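Local coordinates for secretion activator protein, hypothetical (Brucella abortus bv. 1 str. 9-941, PDB 7DNP) that probably cleaves the glycan strands of peptidoglycan as a muramidase autolysin of the type IV secretion system, at residues K3-F14 / A61-W70. Numbering follows the deposited sequence.
Sequences KGTFAKAMPHVF and ATDIYRENYW. With H9U ((2R)-2-[[(2S)-2-[[(2R)-2-[(2R,3S,4R,5R,6S)-5-acetamido-3-[(2S,3R,4R,5S,6R)-3-acetamido-6-(hydroxymethyl)-4,5-bis(oxidanyl)oxan-2-yl]oxy-2-(hydroxymethyl)-6-oxidanyl-oxan-4-yl]oxypropanoyl]amino]propanoyl]amino]pentanedioic acid), chain B.
Phe6 and Trp70 reach each other because each ring leaves its helix with CG anti to the backbone N, chi1 -168° for Phe6, and the two side chains run past one another in opposite directions. Their meeting closes one end of an aromatic helix-helix interface in the lysozyme-like muramidase domain of the glycosyl hydrolase 108 family, where helix 5-17 lies across helix 58-70. Phe6 CD1 sits over one face of the indole, 3.5 Å from Trp70 CG, and Phe6 CB makes a CH-pi contact with the six-membered ring. The phenyl and the five-membered ring meet obliquely, planes at 47°. Thr5 CB adds to this end by touching Trp70 CH2, while the indole NE1 turns to Asp76. The far end of the phenyl ring rests on the backbone and aliphatic root of Arg66, with Phe6 CZ 3.5 Å from Arg66 CA; beyond that root the guanidinium leads away into a salt-bridge network with Asp63 and Glu67.

Farther along, bends in the Met10 chain about CB-CG and CG-SD carry the methyl CE to 3.4 Å from Tyr65 CD2, and its sulfur makes an oblique Met-aromatic contact. Tyr65 directs its edge toward the face of Phe14 in an offset edge-to-face pair, planes at 82°. Phe14 CZ also lies 3.4 Å from Thr62 OG1, a hydroxyl bonded to Lys58 O.

No hydrogen bond crosses between residues 3-14 and 61-70; the interface is apolar and aromatic. Tyr65 belongs both to it and to the pocket of the bound muropeptide: its OH is held by Met33 O, and its CE1 touches the acetamido methyl C41. One turn on, Tyr69 OH hydrogen-bonds Thr39 OG1 and, at an unusually short 2.5 Å whose exact value is doubtful, the sugar hydroxyl O06.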
loop_
_atom_site.group_PDB
_atom_site.type_symbol
_atom_site.label_atom_id
_atom_site.label_comp_id
_atom_site.label_asym_id
_atom_site.label_seq_id
_atom_site.Cartn_x
_atom_site.Cartn_y
_atom_site.Cartn_z
ATOM N N LYS A 3 9.142 -12.204 3.534
ATOM C CA LYS A 3 9.818 -11.385 4.538
ATOM C C LYS A 3 10.809 -10.415 3.909
ATOM O O LYS A 3 10.875 -9.244 4.301
ATOM C CB LYS A 3 10.526 -12.288 5.549
ATOM C CG LYS A 3 11.538 -11.568 6.442
ATOM C CD LYS A 3 12.255 -12.551 7.361
ATOM C CE LYS A 3 13.300 -11.859 8.227
ATOM N NZ LYS A 3 13.981 -12.840 9.123
ATOM N N GLY A 4 11.587 -10.880 2.931
ATOM C CA GLY A 4 12.644 -10.076 2.345
ATOM C C GLY A 4 12.173 -8.954 1.440
ATOM O O GLY A 4 13.000 -8.137 1.026
ATOM N N THR A 5 10.879 -8.893 1.122
ATOM C CA THR A 5 10.401 -7.851 0.222
ATOM C C THR A 5 10.400 -6.481 0.889
ATOM O O THR A 5 10.617 -5.467 0.214
ATOM C CB THR A 5 9.001 -8.194 -0.286
ATOM O OG1 THR A 5 9.010 -9.499 -0.881
ATOM C CG2 THR A 5 8.538 -7.169 -1.329
ATOM N N PHE A 6 10.167 -6.426 2.203
ATOM C CA PHE A 6 10.037 -5.134 2.875
ATOM C C PHE A 6 11.313 -4.308 2.736
ATOM O O PHE A 6 11.265 -3.127 2.369
ATOM C CB PHE A 6 9.671 -5.343 4.345
ATOM C CG PHE A 6 9.248 -4.087 5.048
ATOM C CD1 PHE A 6 8.039 -3.476 4.743
ATOM C CD2 PHE A 6 10.061 -3.511 6.014
ATOM C CE1 PHE A 6 7.648 -2.311 5.393
ATOM C CE2 PHE A 6 9.674 -2.348 6.671
ATOM C CZ PHE A 6 8.472 -1.748 6.359
ATOM N N ALA A 7 12.466 -4.924 3.008
ATOM C CA ALA A 7 13.746 -4.241 2.845
ATOM C C ALA A 7 14.004 -3.844 1.396
ATOM O O ALA A 7 14.734 -2.878 1.142
ATOM C CB ALA A 7 14.878 -5.130 3.351
ATOM N N LYS A 8 13.432 -4.574 0.438
ATOM C CA LYS A 8 13.626 -4.240 -0.968
ATOM C C LYS A 8 12.668 -3.148 -1.420
ATOM O O LYS A 8 13.041 -2.285 -2.221
ATOM C CB LYS A 8 13.442 -5.486 -1.838
ATOM C CG LYS A 8 14.629 -6.434 -1.872
ATOM C CD LYS A 8 14.323 -7.644 -2.751
ATOM C CE LYS A 8 15.561 -8.133 -3.493
ATOM N NZ LYS A 8 16.511 -8.842 -2.589
ATOM N N ALA A 9 11.432 -3.166 -0.917
ATOM C CA ALA A 9 10.408 -2.256 -1.417
ATOM C C ALA A 9 10.499 -0.874 -0.780
ATOM O O ALA A 9 10.337 0.140 -1.469
ATOM C CB ALA A 9 9.023 -2.856 -1.178
ATOM N N MET A 10 10.746 -0.809 0.527
ATOM C CA MET A 10 10.649 0.467 1.233
ATOM C C MET A 10 11.599 1.546 0.721
ATOM O O MET A 10 11.190 2.720 0.704
ATOM C CB MET A 10 10.849 0.243 2.737
ATOM C CG MET A 10 9.648 -0.367 3.431
ATOM S SD MET A 10 8.060 0.378 2.989
ATOM C CE MET A 10 8.313 2.071 3.523
ATOM N N PRO A 11 12.845 1.257 0.317
ATOM C CA PRO A 11 13.655 2.331 -0.283
ATOM C C PRO A 11 12.990 2.969 -1.492
ATOM O O PRO A 11 13.088 4.188 -1.676
ATOM C CB PRO A 11 14.963 1.616 -0.649
ATOM C CG PRO A 11 15.051 0.504 0.327
ATOM C CD PRO A 11 13.640 0.033 0.518
ATOM N N HIS A 12 12.291 2.178 -2.310
ATOM C CA HIS A 12 11.555 2.748 -3.435
ATOM C C HIS A 12 10.396 3.618 -2.970
ATOM O O HIS A 12 10.078 4.619 -3.618
ATOM C CB HIS A 12 11.044 1.637 -4.355
ATOM C CG HIS A 12 12.132 0.911 -5.079
ATOM N ND1 HIS A 12 12.515 -0.374 -4.753
ATOM C CD2 HIS A 12 12.930 1.293 -6.104
ATOM C CE1 HIS A 12 13.498 -0.753 -5.550
ATOM N NE2 HIS A 12 13.768 0.240 -6.379
ATOM N N VAL A 13 9.750 3.258 -1.860
ATOM C CA VAL A 13 8.681 4.100 -1.328
ATOM C C VAL A 13 9.242 5.445 -0.885
ATOM O O VAL A 13 8.749 6.504 -1.288
ATOM C CB VAL A 13 7.948 3.385 -0.179
ATOM C CG1 VAL A 13 6.969 4.336 0.499
ATOM C CG2 VAL A 13 7.228 2.142 -0.691
ATOM N N PHE A 14 10.288 5.425 -0.054
ATOM C CA PHE A 14 10.862 6.671 0.445
ATOM C C PHE A 14 11.419 7.522 -0.692
ATOM O O PHE A 14 11.304 8.754 -0.668
ATOM C CB PHE A 14 11.949 6.372 1.480
ATOM C CG PHE A 14 11.410 5.989 2.834
ATOM C CD1 PHE A 14 10.738 6.917 3.613
ATOM C CD2 PHE A 14 11.572 4.703 3.324
ATOM C CE1 PHE A 14 10.239 6.573 4.856
ATOM C CE2 PHE A 14 11.075 4.352 4.566
ATOM C CZ PHE A 14 10.409 5.288 5.333
ATOM N N ALA A 61 8.527 6.930 10.680
ATOM C CA ALA A 61 7.827 6.607 9.439
ATOM C C ALA A 61 8.021 5.144 9.066
ATOM O O ALA A 61 7.076 4.472 8.638
ATOM C CB ALA A 61 8.308 7.516 8.306
ATOM N N THR A 62 9.239 4.626 9.245
ATOM C CA THR A 62 9.495 3.224 8.934
ATOM C C THR A 62 8.721 2.298 9.866
ATOM O O THR A 62 8.171 1.284 9.419
ATOM C CB THR A 62 10.997 2.934 8.997
ATOM O OG1 THR A 62 11.692 3.823 8.113
ATOM C CG2 THR A 62 11.288 1.499 8.582
ATOM N N ASP A 63 8.656 2.623 11.160
ATOM C CA ASP A 63 7.864 1.800 12.071
ATOM C C ASP A 63 6.391 1.825 11.688
ATOM O O ASP A 63 5.695 0.808 11.786
ATOM C CB ASP A 63 8.032 2.273 13.515
ATOM C CG ASP A 63 9.456 2.146 14.019
ATOM O OD1 ASP A 63 10.188 1.244 13.562
ATOM O OD2 ASP A 63 9.841 2.957 14.887
ATOM N N ILE A 64 5.898 2.987 11.254
ATOM C CA ILE A 64 4.501 3.103 10.853
ATOM C C ILE A 64 4.225 2.259 9.619
ATOM O O ILE A 64 3.224 1.537 9.557
ATOM C CB ILE A 64 4.136 4.578 10.618
ATOM C CG1 ILE A 64 4.104 5.333 11.954
ATOM C CG2 ILE A 64 2.810 4.682 9.873
ATOM C CD1 ILE A 64 4.078 6.838 11.800
ATOM N N TYR A 65 5.101 2.341 8.615
ATOM C CA TYR A 65 4.931 1.532 7.415
ATOM C C TYR A 65 5.033 0.042 7.733
ATOM O O TYR A 65 4.299 -0.769 7.158
ATOM C CB TYR A 65 5.966 1.931 6.362
ATOM C CG TYR A 65 5.588 3.166 5.566
ATOM C CD1 TYR A 65 4.341 3.277 4.961
ATOM C CD2 TYR A 65 6.478 4.224 5.429
ATOM C CE1 TYR A 65 3.996 4.405 4.235
ATOM C CE2 TYR A 65 6.140 5.356 4.708
ATOM C CZ TYR A 65 4.904 5.442 4.114
ATOM O OH TYR A 65 4.578 6.573 3.398
ATOM N N ARG A 66 5.937 -0.335 8.643
ATOM C CA ARG A 66 6.111 -1.750 8.976
ATOM C C ARG A 66 4.904 -2.293 9.737
ATOM O O ARG A 66 4.322 -3.313 9.351
ATOM C CB ARG A 66 7.394 -1.948 9.790
ATOM C CG ARG A 66 7.873 -3.408 9.899
ATOM C CD ARG A 66 8.988 -3.574 10.943
ATOM N NE ARG A 66 8.557 -3.108 12.260
ATOM C CZ ARG A 66 9.003 -2.001 12.849
ATOM N NH1 ARG A 66 9.911 -1.243 12.247
ATOM N NH2 ARG A 66 8.538 -1.652 14.040
ATOM N N GLU A 67 4.507 -1.616 10.818
ATOM C CA GLU A 67 3.458 -2.130 11.696
ATOM C C GLU A 67 2.059 -1.893 11.142
ATOM O O GLU A 67 1.184 -2.759 11.266
ATOM C CB GLU A 67 3.564 -1.486 13.079
ATOM C CG GLU A 67 4.836 -1.814 13.834
ATOM C CD GLU A 67 4.995 -3.298 14.072
ATOM O OE1 GLU A 67 3.961 -3.992 14.211
ATOM O OE2 GLU A 67 6.152 -3.770 14.117
ATOM N N ASN A 68 1.808 -0.723 10.567
ATOM C CA ASN A 68 0.447 -0.346 10.223
ATOM C C ASN A 68 0.118 -0.540 8.755
ATOM O O ASN A 68 -1.011 -0.256 8.346
ATOM C CB ASN A 68 0.189 1.104 10.640
ATOM C CG ASN A 68 -0.155 1.215 12.113
ATOM O OD1 ASN A 68 -0.174 0.212 12.830
ATOM N ND2 ASN A 68 -0.443 2.425 12.570
ATOM N N TYR A 69 1.061 -1.028 7.954
ATOM C CA TYR A 69 0.762 -1.262 6.550
ATOM C C TYR A 69 1.239 -2.649 6.143
ATOM O O TYR A 69 0.416 -3.520 5.850
ATOM C CB TYR A 69 1.374 -0.148 5.691
ATOM C CG TYR A 69 0.663 1.167 5.932
ATOM C CD1 TYR A 69 -0.500 1.485 5.240
ATOM C CD2 TYR A 69 1.121 2.065 6.889
ATOM C CE1 TYR A 69 -1.171 2.672 5.474
ATOM C CE2 TYR A 69 0.454 3.256 7.131
ATOM C CZ TYR A 69 -0.690 3.552 6.423
ATOM O OH TYR A 69 -1.357 4.732 6.658
ATOM N N TRP A 70 2.556 -2.871 6.170
ATOM C CA TRP A 70 3.115 -4.181 5.841
ATOM C C TRP A 70 2.504 -5.290 6.698
ATOM O O TRP A 70 2.023 -6.301 6.172
ATOM C CB TRP A 70 4.638 -4.144 6.005
ATOM C CG TRP A 70 5.334 -5.444 5.722
ATOM C CD1 TRP A 70 5.844 -6.315 6.639
ATOM C CD2 TRP A 70 5.608 -6.011 4.435
ATOM N NE1 TRP A 70 6.416 -7.391 6.003
ATOM C CE2 TRP A 70 6.284 -7.227 4.650
ATOM C CE3 TRP A 70 5.341 -5.610 3.121
ATOM C CZ2 TRP A 70 6.700 -8.047 3.601
ATOM C CZ3 TRP A 70 5.757 -6.427 2.081
ATOM C CH2 TRP A 70 6.426 -7.628 2.327
HETATM C C22 H9U B . -2.246 8.864 0.822
HETATM C C24 H9U B . -2.510 10.247 -1.184
HETATM C C26 H9U B . -0.729 9.138 0.770
HETATM C C28 H9U B . -1.017 10.609 -1.147
HETATM C C23 H9U B . -3.033 9.933 0.163
HETATM C C25 H9U B . -3.350 7.595 2.484
HETATM C C27 H9U B . -2.953 7.033 3.871
HETATM C C29 H9U B . -3.811 5.883 4.241
HETATM C C30 H9U B . -5.248 6.197 4.137
HETATM C C31 H9U B . -5.573 6.667 2.712
HETATM C C32 H9U B . -5.479 10.341 -0.027
HETATM C C33 H9U B . 0.031 7.908 1.157
HETATM C C34 H9U B . -7.039 6.937 2.556
HETATM C C35 H9U B . -3.763 11.231 -3.156
HETATM C C36 H9U B . -6.485 9.711 -0.984
HETATM C C37 H9U B . -0.474 6.961 4.719
HETATM C C38 H9U B . -6.113 10.593 1.331
HETATM C C39 H9U B . -7.136 7.746 -2.433
HETATM C C40 H9U B . -4.490 12.390 -3.832
HETATM C C41 H9U B . 0.913 6.355 4.514
HETATM C C42 H9U B . -8.173 7.040 -1.567
HETATM C C43 H9U B . -10.364 7.175 -0.276
HETATM C C44 H9U B . -6.416 6.718 -3.285
HETATM C C45 H9U B . -10.098 7.548 1.175
HETATM C C46 H9U B . -11.739 7.705 -0.655
HETATM C C47 H9U B . -12.832 6.685 -0.340
HETATM C C48 H9U B . -14.208 7.191 -0.764
HETATM N N18 H9U B . -3.222 11.392 -1.828
HETATM N N19 H9U B . -1.538 6.546 3.814
HETATM N N20 H9U B . -6.196 8.377 -1.523
HETATM N N21 H9U B . -9.348 7.794 -1.117
HETATM O O01 H9U B . -2.659 8.762 2.204
HETATM O O02 H9U B . -0.238 9.522 -0.559
HETATM O O03 H9U B . -4.794 7.869 2.405
HETATM O O04 H9U B . -4.420 9.412 0.070
HETATM O O05 H9U B . -0.841 11.733 -0.383
HETATM O O06 H9U B . -3.500 5.428 5.614
HETATM O O07 H9U B . -6.028 5.023 4.435
HETATM O O08 H9U B . 1.391 8.196 0.966
HETATM O O09 H9U B . -7.422 7.949 3.444
HETATM O O10 H9U B . -3.646 10.198 -3.728
HETATM O O11 H9U B . -7.473 10.286 -1.292
HETATM O O12 H9U B . -0.658 7.740 5.601
HETATM O O13 H9U B . -8.004 5.904 -1.261
HETATM O O14 H9U B . -10.350 6.718 2.090
HETATM O O15 H9U B . -9.629 8.685 1.455
HETATM O O16 H9U B . -14.313 8.319 -1.319
HETATM O O17 H9U B . -15.228 6.481 -0.556
#